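Local coordinates for protein CrataBL (Crataeva tapia, PDB 4IHZ) that inhibits trypsin and probably, more strongly, factor Xa, and probably also acts as a glucose- and N-acetylglucosamine-binding lectin, on a beta-trefoil scaffold, at residues A[15-25]-A[36-47]; A[132-140]-A[149-157]. One frame throughout, in Å; residues are numbered along the deposited sequence.

Interaction 1: residues A[15-25]-A[36-47]; sequences SRAGFSPDNLR and DLITQLRFPPRI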
loop_
_atom_site.group_PDB
_atom_site.type_symbol
_atom_site.label_atom_id
_atom_site.label_comp_id
_atom_site.label_asym_id
_atom_site.label_seq_id
_atom_site.Cartn_x
_atom_site.Cartn_y
_atom_site.Cartn_z
ATOM N N SER A 15 -24.514 9.883 -14.638
ATOM C CA SER A 15 -24.285 10.814 -13.519
ATOM C C SER A 15 -22.853 11.330 -13.600
ATOM O O SER A 15 -21.997 10.665 -14.186
ATOM C CB SER A 15 -24.454 10.039 -12.205
ATOM O OG SER A 15 -23.890 10.700 -11.116
ATOM N N ARG A 16 -22.595 12.490 -12.988
ATOM C CA ARG A 16 -21.245 13.026 -12.895
ATOM C C ARG A 16 -20.634 12.738 -11.527
ATOM O O ARG A 16 -19.532 13.184 -11.262
ATOM C CB ARG A 16 -21.214 14.559 -13.068
ATOM C CG ARG A 16 -21.732 15.058 -14.396
ATOM C CD ARG A 16 -21.393 16.544 -14.565
ATOM N NE ARG A 16 -22.156 17.451 -13.693
ATOM C CZ ARG A 16 -21.742 17.944 -12.514
ATOM N NH1 ARG A 16 -20.553 17.599 -11.987
ATOM N NH2 ARG A 16 -22.536 18.780 -11.839
ATOM N N ALA A 17 -21.359 12.059 -10.650
ATOM C CA ALA A 17 -20.850 11.825 -9.286
ATOM C C ALA A 17 -19.933 10.585 -9.292
ATOM O O ALA A 17 -20.413 9.445 -9.317
ATOM C CB ALA A 17 -22.055 11.607 -8.327
ATOM N N GLY A 18 -18.620 10.834 -9.303
ATOM C CA GLY A 18 -17.658 9.741 -9.295
ATOM C C GLY A 18 -17.262 9.337 -7.880
ATOM O O GLY A 18 -18.040 9.457 -6.910
ATOM N N PHE A 19 -16.081 8.755 -7.775
ATOM C CA PHE A 19 -15.723 7.961 -6.598
ATOM C C PHE A 19 -14.355 8.213 -6.091
ATOM O O PHE A 19 -13.422 8.526 -6.860
ATOM C CB PHE A 19 -15.816 6.459 -6.949
ATOM C CG PHE A 19 -17.213 6.026 -7.309
ATOM C CD1 PHE A 19 -18.120 5.691 -6.335
ATOM C CD2 PHE A 19 -17.601 6.051 -8.642
ATOM C CE1 PHE A 19 -19.428 5.307 -6.698
ATOM C CE2 PHE A 19 -18.878 5.695 -8.994
ATOM C CZ PHE A 19 -19.793 5.341 -8.040
ATOM N N SER A 20 -14.200 8.105 -4.770
ATOM C CA SER A 20 -12.864 8.279 -4.170
ATOM C C SER A 20 -12.706 7.316 -3.007
ATOM O O SER A 20 -13.663 7.110 -2.265
ATOM C CB SER A 20 -12.753 9.720 -3.641
ATOM O OG SER A 20 -11.575 9.882 -2.826
ATOM N N PRO A 21 -11.508 6.748 -2.812
ATOM C CA PRO A 21 -11.208 6.149 -1.492
ATOM C C PRO A 21 -11.537 7.100 -0.352
ATOM O O PRO A 21 -11.270 8.308 -0.416
ATOM C CB PRO A 21 -9.703 5.884 -1.565
ATOM C CG PRO A 21 -9.420 5.692 -3.056
ATOM C CD PRO A 21 -10.308 6.770 -3.689
ATOM N N ASP A 22 -12.153 6.571 0.705
ATOM C CA ASP A 22 -12.508 7.400 1.839
ATOM C C ASP A 22 -11.328 8.143 2.455
ATOM O O ASP A 22 -11.496 9.292 2.921
ATOM C CB ASP A 22 -13.202 6.581 2.900
ATOM C CG ASP A 22 -14.701 6.755 2.890
ATOM O OD1 ASP A 22 -15.264 7.699 2.238
ATOM O OD2 ASP A 22 -15.349 5.950 3.599
ATOM N N ASN A 23 -10.133 7.533 2.465
ATOM C CA ASN A 23 -9.031 8.235 3.160
ATOM C C ASN A 23 -8.695 9.550 2.483
ATOM O O ASN A 23 -8.266 10.513 3.135
ATOM C CB ASN A 23 -7.787 7.341 3.307
ATOM C CG ASN A 23 -6.943 7.331 2.077
ATOM O OD1 ASN A 23 -6.049 8.143 1.936
ATOM N ND2 ASN A 23 -7.195 6.378 1.169
ATOM N N LEU A 24 -8.944 9.611 1.171
ATOM C CA LEU A 24 -8.666 10.846 0.418
ATOM C C LEU A 24 -9.720 11.901 0.687
ATOM O O LEU A 24 -9.423 13.075 0.625
ATOM C CB LEU A 24 -8.494 10.561 -1.101
ATOM C CG LEU A 24 -7.282 9.700 -1.453
ATOM C CD1 LEU A 24 -7.191 9.532 -2.966
ATOM C CD2 LEU A 24 -5.987 10.405 -0.957
ATOM N N ARG A 25 -10.934 11.495 1.066
ATOM C CA ARG A 25 -11.960 12.504 1.380
ATOM C C ARG A 25 -11.622 13.172 2.694
ATOM O O ARG A 25 -11.753 14.396 2.833
ATOM C CB ARG A 25 -13.340 11.837 1.445
ATOM C CG ARG A 25 -13.702 11.262 0.087
ATOM C CD ARG A 25 -15.102 10.647 0.136
ATOM N NE ARG A 25 -16.102 11.710 0.189
ATOM C CZ ARG A 25 -17.367 11.514 -0.172
ATOM N NH1 ARG A 25 -17.732 10.323 -0.564
ATOM N NH2 ARG A 25 -18.235 12.529 -0.140
ATOM N N ASP A 36 -11.105 0.818 3.974
ATOM C CA ASP A 36 -11.072 2.078 3.247
ATOM C C ASP A 36 -11.993 1.926 2.036
ATOM O O ASP A 36 -11.582 1.446 0.986
ATOM C CB ASP A 36 -9.635 2.388 2.823
ATOM C CG ASP A 36 -9.484 3.786 2.228
ATOM O OD1 ASP A 36 -10.069 4.751 2.782
ATOM O OD2 ASP A 36 -8.771 3.928 1.187
ATOM N N LEU A 37 -13.244 2.331 2.226
ATOM C CA LEU A 37 -14.282 2.172 1.210
ATOM C C LEU A 37 -14.043 3.060 0.013
ATOM O O LEU A 37 -13.299 4.044 0.094
ATOM C CB LEU A 37 -15.646 2.537 1.826
ATOM C CG LEU A 37 -16.065 1.685 3.006
ATOM C CD1 LEU A 37 -17.287 2.393 3.569
ATOM C CD2 LEU A 37 -16.389 0.241 2.600
ATOM N N ILE A 38 -14.718 2.743 -1.095
ATOM C CA ILE A 38 -14.687 3.620 -2.260
ATOM C C ILE A 38 -16.072 4.267 -2.269
ATOM O O ILE A 38 -17.085 3.574 -2.489
ATOM C CB ILE A 38 -14.504 2.798 -3.573
ATOM C CG1 ILE A 38 -13.184 2.003 -3.576
ATOM C CG2 ILE A 38 -14.599 3.723 -4.815
ATOM C CD1 ILE A 38 -11.959 2.866 -3.423
ATOM N N THR A 39 -16.130 5.569 -2.010
ATOM C CA THR A 39 -17.416 6.235 -1.820
ATOM C C THR A 39 -17.690 7.262 -2.901
ATOM O O THR A 39 -16.766 7.796 -3.529
ATOM C CB THR A 39 -17.557 6.899 -0.437
ATOM O OG1 THR A 39 -16.473 7.809 -0.250
ATOM C CG2 THR A 39 -17.541 5.801 0.673
ATOM N N GLN A 40 -18.956 7.573 -3.098
ATOM C CA GLN A 40 -19.367 8.438 -4.159
ATOM C C GLN A 40 -19.366 9.902 -3.734
ATOM O O GLN A 40 -19.823 10.251 -2.644
ATOM C CB GLN A 40 -20.767 8.011 -4.632
ATOM C CG GLN A 40 -21.150 8.676 -5.953
ATOM C CD GLN A 40 -22.439 8.164 -6.494
ATOM O OE1 GLN A 40 -23.377 7.842 -5.735
ATOM N NE2 GLN A 40 -22.530 8.102 -7.812
ATOM N N LEU A 41 -18.836 10.757 -4.592
ATOM C CA LEU A 41 -18.799 12.186 -4.285
ATOM C C LEU A 41 -20.043 12.840 -4.852
ATOM O O LEU A 41 -20.099 13.192 -6.025
ATOM C CB LEU A 41 -17.559 12.793 -4.953
ATOM C CG LEU A 41 -16.205 12.230 -4.531
ATOM C CD1 LEU A 41 -15.092 13.012 -5.197
ATOM C CD2 LEU A 41 -16.051 12.384 -3.057
ATOM N N ARG A 42 -21.091 12.918 -4.023
ATOM C CA ARG A 42 -22.427 13.278 -4.519
ATOM C C ARG A 42 -22.873 14.730 -4.454
ATOM O O ARG A 42 -23.616 15.201 -5.333
ATOM C CB ARG A 42 -23.440 12.468 -3.732
ATOM C CG ARG A 42 -23.490 11.058 -4.132
ATOM C CD ARG A 42 -24.744 10.474 -3.579
ATOM N NE ARG A 42 -24.658 10.457 -2.134
ATOM C CZ ARG A 42 -25.714 10.177 -1.372
ATOM N NH1 ARG A 42 -26.895 9.933 -1.987
ATOM N NH2 ARG A 42 -25.574 10.139 -0.037
ATOM N N PHE A 43 -22.484 15.423 -3.387
ATOM C CA PHE A 43 -23.076 16.727 -3.092
ATOM C C PHE A 43 -21.987 17.743 -2.797
ATOM O O PHE A 43 -21.565 17.888 -1.634
ATOM C CB PHE A 43 -24.019 16.595 -1.898
ATOM C CG PHE A 43 -25.143 15.609 -2.123
ATOM C CD1 PHE A 43 -25.270 14.481 -1.326
ATOM C CD2 PHE A 43 -26.080 15.812 -3.141
ATOM C CE1 PHE A 43 -26.304 13.571 -1.535
ATOM C CE2 PHE A 43 -27.129 14.893 -3.356
ATOM C CZ PHE A 43 -27.245 13.787 -2.563
ATOM N N PRO A 44 -21.524 18.470 -3.835
ATOM C CA PRO A 44 -21.952 18.439 -5.221
ATOM C C PRO A 44 -21.253 17.269 -5.935
ATOM O O PRO A 44 -20.255 16.735 -5.403
ATOM C CB PRO A 44 -21.432 19.782 -5.762
ATOM C CG PRO A 44 -20.177 20.013 -4.984
ATOM C CD PRO A 44 -20.393 19.400 -3.634
ATOM N N PRO A 45 -21.802 16.839 -7.080
ATOM C CA PRO A 45 -21.182 15.739 -7.795
ATOM C C PRO A 45 -19.794 16.143 -8.254
ATOM O O PRO A 45 -19.588 17.187 -8.876
ATOM C CB PRO A 45 -22.104 15.480 -8.994
ATOM C CG PRO A 45 -23.209 16.448 -8.896
ATOM C CD PRO A 45 -22.960 17.412 -7.799
ATOM N N ARG A 46 -18.837 15.304 -7.931
ATOM C CA ARG A 46 -17.463 15.556 -8.367
ATOM C C ARG A 46 -16.909 14.308 -9.020
ATOM O O ARG A 46 -17.292 13.184 -8.711
ATOM C CB ARG A 46 -16.583 15.966 -7.197
ATOM C CG ARG A 46 -16.922 17.385 -6.696
ATOM C CD ARG A 46 -16.617 18.410 -7.819
ATOM N NE ARG A 46 -16.842 19.817 -7.452
ATOM C CZ ARG A 46 -17.932 20.517 -7.754
ATOM N NH1 ARG A 46 -18.951 19.971 -8.438
ATOM N NH2 ARG A 46 -17.999 21.795 -7.374
ATOM N N ILE A 47 -15.972 14.511 -9.929
ATOM C CA ILE A 47 -15.536 13.443 -10.809
ATOM C C ILE A 47 -14.738 12.357 -10.065
ATOM O O ILE A 47 -14.668 11.238 -10.540
ATOM C CB ILE A 47 -14.679 14.053 -11.974
ATOM C CG1 ILE A 47 -14.527 13.041 -13.122
ATOM C CG2 ILE A 47 -13.303 14.546 -11.465
ATOM C CD1 ILE A 47 -14.072 13.680 -14.475
HETATM O O HOH W 1 -22.104 20.615 -9.626
HETATM O O HOH W 2 -14.612 8.493 -10.228
HETATM O O HOH W 3 -13.879 4.102 4.819
#
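Arg-16 has Pro-45 CB over one face of its guanidinium and gives NH1 to Pro-45 O at 3.3 Å; Arg-46 NH1 donates to the same oxygen from the opposite face of the carbonyl plane. Ala-17 O receives Gln-40 NE2 at 2.9 Å, while Arg-147 bonds Gln-40 OE1. Gly-18 N binds Arg-46 O and Gly-18 O accepts from Leu-41 N, which holds both ends of the 41-47 loop at this glycine. Phe-19 then starts a short antiparallel ladder: its ring lies obliquely against Gln-40 CB, and Ser-20 pairs with Thr-39 through two backbone bonds. Beyond Pro-21, Asp-22 OD1 accepts from Thr-39 OG1 at 2.8 Å and forms a salt bridge with Arg-146. Asn-23 grips Asp-36 twice, backbone N to the syn lone pair of OD1 and ND2 to OD2; Thr-101 also bonds OD2. Arg-25 NH1 reaches Thr-39 OG1, which sits between its own backbone N and carbonyl carbon (chi1 56°), at 2.8 Å in the guanidinium plane, with Leu-41 CD2 over one guanidinium face. The two-strand ladder packs Phe-19 and Ile-38 on Leu-149 of strand 148-151, with Val-99 of strand 96-100 also against Ile-38.

Interaction 2: residues A[132-140]-A[149-157]; sequences PCRDVGIET and LAPRDRPLA
A beta hairpin of the trefoil, strands 134-139 and 148-151, is joined here to the loop that follows its second strand. Gly-137 and Ala-150 form the hydrogen-bonded pair, with Gly-137 N to Ala-150 O at 2.8 Å. The chain then turns at Pro-151, the centre of an inverse gamma turn, and comes back along the first strand: Leu-156 N reaches Val-136 O at 3.0 Å in a nearly straight bond (176°). Gly-137 CA makes a CA-H...O contact with Arg-154 O at 3.2 Å. Asp-153 OD1 accepts Asp-135 N at 2.9 Å from above the carboxylate plane, while the carboxylate of Asp-135 lies alongside Pro-155 and pairs with Lys-122. At the other end Glu-139 bends at chi2 (-78°), which carries OE2 to Arg-154 NH2 at 2.6 Å in a salt bridge; its CG lies over a face of the Arg-152 guanidinium, whose NH2 bonds His-94 O and Leu-97 O. Ile-138 CD1 meets Leu-156 CD2 at 3.7 Å. Strand 120-125 flanks strand 134-139 on its other side, and the Cys-126 to Cys-133 disulfide lies just before strand 134-139, while Leu-149 and Pro-151 rest on strand 96-100.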
loop_
_atom_site.group_PDB
_atom_site.type_symbol
_atom_site.label_atom_id
_atom_site.label_comp_id
_atom_site.label_asym_id
_atom_site.label_seq_id
_atom_site.Cartn_x
_atom_site.Cartn_y
_atom_site.Cartn_z
ATOM N N PRO A 132 -17.861 -17.824 -11.047
ATOM C CA PRO A 132 -18.709 -16.653 -11.308
ATOM C C PRO A 132 -18.178 -15.468 -10.542
ATOM O O PRO A 132 -17.533 -15.626 -9.509
ATOM C CB PRO A 132 -20.053 -17.041 -10.684
ATOM C CG PRO A 132 -20.004 -18.519 -10.565
ATOM C CD PRO A 132 -18.578 -18.841 -10.262
ATOM N N CYS A 133 -18.481 -14.289 -11.053
ATOM C CA CYS A 133 -18.033 -13.070 -10.412
ATOM C C CYS A 133 -19.267 -12.383 -9.828
ATOM O O CYS A 133 -20.396 -12.693 -10.198
ATOM C CB CYS A 133 -17.341 -12.176 -11.440
ATOM S SG CYS A 133 -15.947 -12.932 -12.311
ATOM N N ARG A 134 -19.056 -11.425 -8.926
ATOM C CA ARG A 134 -20.155 -10.685 -8.347
ATOM C C ARG A 134 -20.164 -9.270 -8.895
ATOM O O ARG A 134 -19.142 -8.600 -8.887
ATOM C CB ARG A 134 -20.003 -10.618 -6.825
ATOM C CG ARG A 134 -20.377 -11.927 -6.128
ATOM C CD ARG A 134 -20.318 -11.797 -4.638
ATOM N NE ARG A 134 -20.530 -13.105 -4.004
ATOM C CZ ARG A 134 -19.593 -13.821 -3.378
ATOM N NH1 ARG A 134 -18.339 -13.390 -3.254
ATOM N NH2 ARG A 134 -19.935 -15.008 -2.867
ATOM N N ASP A 135 -21.322 -8.808 -9.330
ATOM C CA ASP A 135 -21.440 -7.453 -9.882
ATOM C C ASP A 135 -21.209 -6.426 -8.775
ATOM O O ASP A 135 -21.713 -6.552 -7.669
ATOM C CB ASP A 135 -22.841 -7.240 -10.489
ATOM C CG ASP A 135 -23.065 -8.020 -11.799
ATOM O OD1 ASP A 135 -22.136 -8.631 -12.357
ATOM O OD2 ASP A 135 -24.209 -8.019 -12.275
ATOM N N VAL A 136 -20.457 -5.383 -9.103
ATOM C CA VAL A 136 -20.220 -4.296 -8.157
ATOM C C VAL A 136 -21.270 -3.216 -8.378
ATOM O O VAL A 136 -21.526 -2.791 -9.521
ATOM C CB VAL A 136 -18.837 -3.702 -8.391
ATOM C CG1 VAL A 136 -18.677 -2.418 -7.577
ATOM C CG2 VAL A 136 -17.783 -4.746 -7.954
ATOM N N GLY A 137 -21.933 -2.847 -7.289
ATOM C CA GLY A 137 -22.964 -1.829 -7.315
ATOM C C GLY A 137 -22.783 -0.854 -6.188
ATOM O O GLY A 137 -21.764 -0.862 -5.487
ATOM N N ILE A 138 -23.768 0.024 -6.026
ATOM C CA ILE A 138 -23.714 1.059 -5.005
ATOM C C ILE A 138 -24.635 0.653 -3.824
ATOM O O ILE A 138 -25.782 0.196 -4.017
ATOM C CB ILE A 138 -24.148 2.442 -5.604
ATOM C CG1 ILE A 138 -23.015 3.098 -6.384
ATOM C CG2 ILE A 138 -24.650 3.376 -4.493
ATOM C CD1 ILE A 138 -23.443 4.418 -7.081
ATOM N N GLU A 139 -24.140 0.866 -2.606
ATOM C CA GLU A 139 -24.934 0.590 -1.394
ATOM C C GLU A 139 -24.855 1.738 -0.427
ATOM O O GLU A 139 -23.989 2.574 -0.540
ATOM C CB GLU A 139 -24.435 -0.671 -0.686
ATOM C CG GLU A 139 -24.480 -1.925 -1.543
ATOM C CD GLU A 139 -25.875 -2.535 -1.673
ATOM O OE1 GLU A 139 -26.755 -2.282 -0.807
ATOM O OE2 GLU A 139 -26.096 -3.290 -2.648
ATOM N N THR A 140 -25.779 1.771 0.527
ATOM C CA THR A 140 -25.774 2.810 1.547
ATOM C C THR A 140 -25.827 2.224 2.945
ATOM O O THR A 140 -25.521 2.930 3.898
ATOM C CB THR A 140 -26.961 3.776 1.417
ATOM O OG1 THR A 140 -28.179 3.046 1.573
ATOM C CG2 THR A 140 -26.976 4.491 0.060
ATOM N N LEU A 149 -19.152 1.457 -2.912
ATOM C CA LEU A 149 -19.152 0.335 -3.864
ATOM C C LEU A 149 -19.066 -1.011 -3.138
ATOM O O LEU A 149 -18.353 -1.146 -2.155
ATOM C CB LEU A 149 -18.000 0.491 -4.865
ATOM C CG LEU A 149 -18.042 1.697 -5.784
ATOM C CD1 LEU A 149 -16.817 1.540 -6.663
ATOM C CD2 LEU A 149 -19.333 1.714 -6.628
ATOM N N ALA A 150 -19.856 -1.980 -3.611
ATOM C CA ALA A 150 -19.915 -3.305 -2.970
ATOM C C ALA A 150 -20.276 -4.360 -4.000
ATOM O O ALA A 150 -21.090 -4.124 -4.891
ATOM C CB ALA A 150 -20.925 -3.285 -1.880
ATOM N N PRO A 151 -19.693 -5.555 -3.865
ATOM C CA PRO A 151 -19.989 -6.606 -4.860
ATOM C C PRO A 151 -21.196 -7.429 -4.431
ATOM O O PRO A 151 -21.068 -8.494 -3.823
ATOM C CB PRO A 151 -18.699 -7.439 -4.869
ATOM C CG PRO A 151 -18.181 -7.317 -3.458
ATOM C CD PRO A 151 -18.589 -5.929 -2.964
ATOM N N ARG A 152 -22.383 -6.921 -4.749
ATOM C CA ARG A 152 -23.601 -7.569 -4.267
ATOM C C ARG A 152 -24.564 -7.897 -5.378
ATOM O O ARG A 152 -25.801 -7.937 -5.148
ATOM C CB ARG A 152 -24.252 -6.722 -3.176
ATOM C CG ARG A 152 -23.339 -6.577 -1.985
ATOM C CD ARG A 152 -23.983 -6.001 -0.750
ATOM N NE ARG A 152 -22.943 -5.618 0.201
ATOM C CZ ARG A 152 -23.134 -4.829 1.253
ATOM N NH1 ARG A 152 -24.351 -4.349 1.535
ATOM N NH2 ARG A 152 -22.106 -4.522 2.030
ATOM N N ASP A 153 -23.991 -8.182 -6.552
ATOM C CA ASP A 153 -24.727 -8.649 -7.738
ATOM C C ASP A 153 -25.885 -7.785 -8.254
ATOM O O ASP A 153 -26.781 -8.289 -8.949
ATOM C CB ASP A 153 -25.127 -10.122 -7.604
ATOM C CG ASP A 153 -24.012 -11.050 -8.034
ATOM O OD1 ASP A 153 -23.403 -10.811 -9.125
ATOM O OD2 ASP A 153 -23.753 -12.005 -7.273
ATOM N N ARG A 154 -25.859 -6.494 -7.919
ATOM C CA ARG A 154 -26.755 -5.468 -8.514
ATOM C C ARG A 154 -25.890 -4.431 -9.231
ATOM O O ARG A 154 -25.373 -3.498 -8.602
ATOM C CB ARG A 154 -27.586 -4.804 -7.425
ATOM C CG ARG A 154 -28.490 -5.788 -6.716
ATOM C CD ARG A 154 -29.274 -5.128 -5.601
ATOM N NE ARG A 154 -28.470 -4.868 -4.399
ATOM C CZ ARG A 154 -28.204 -5.766 -3.453
ATOM N NH1 ARG A 154 -28.625 -7.022 -3.569
ATOM N NH2 ARG A 154 -27.500 -5.415 -2.380
ATOM N N PRO A 155 -25.668 -4.613 -10.534
ATOM C CA PRO A 155 -24.569 -3.837 -11.104
ATOM C C PRO A 155 -24.868 -2.354 -11.248
ATOM O O PRO A 155 -25.991 -1.977 -11.587
ATOM C CB PRO A 155 -24.350 -4.462 -12.471
ATOM C CG PRO A 155 -25.686 -5.081 -12.826
ATOM C CD PRO A 155 -26.306 -5.515 -11.514
ATOM N N LEU A 156 -23.856 -1.548 -10.959
ATOM C CA LEU A 156 -23.873 -0.136 -11.333
ATOM C C LEU A 156 -23.362 -0.011 -12.762
ATOM O O LEU A 156 -22.229 -0.408 -13.065
ATOM C CB LEU A 156 -22.957 0.668 -10.387
ATOM C CG LEU A 156 -22.854 2.159 -10.751
ATOM C CD1 LEU A 156 -24.159 2.916 -10.599
ATOM C CD2 LEU A 156 -21.746 2.787 -9.901
ATOM N N ALA A 157 -24.176 0.532 -13.668
ATOM C CA ALA A 157 -23.647 0.850 -15.004
ATOM C C ALA A 157 -22.645 1.999 -14.945
ATOM O O ALA A 157 -22.955 3.077 -14.409
ATOM C CB ALA A 157 -24.767 1.221 -15.974
HETATM O O HOH W 4 -22.350 -12.304 -11.778
HETATM O O HOH W 5 -23.184 -13.896 -4.502
HETATM O O HOH W 6 -20.197 -1.694 -11.768
HETATM O O HOH W 7 -25.968 -0.217 -8.146
HETATM O O HOH W 8 -26.949 -5.278 0.787
#

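Overall arrangement
From the N terminus, interaction 1 comes first: segment 36-47 returns to 15-25 and closes a loop of ten intervening residues. The chain then passes through strands 52-55 to 120-125 before interaction 2 closes its own hairpin and the loop after it, between 132-140 and 149-157. The two are in series, neither nested nor crossed, yet they meet in space with centres about 16 Å apart. Ile-38 O probably accepts a hydrogen bond from Leu-149 N, the Phe-19 ring touches Leu-156, and the Gln-40 amide oxygen packs against Ile-138. An early ladder and a late hairpin of the beta-trefoil are thus brought side by side.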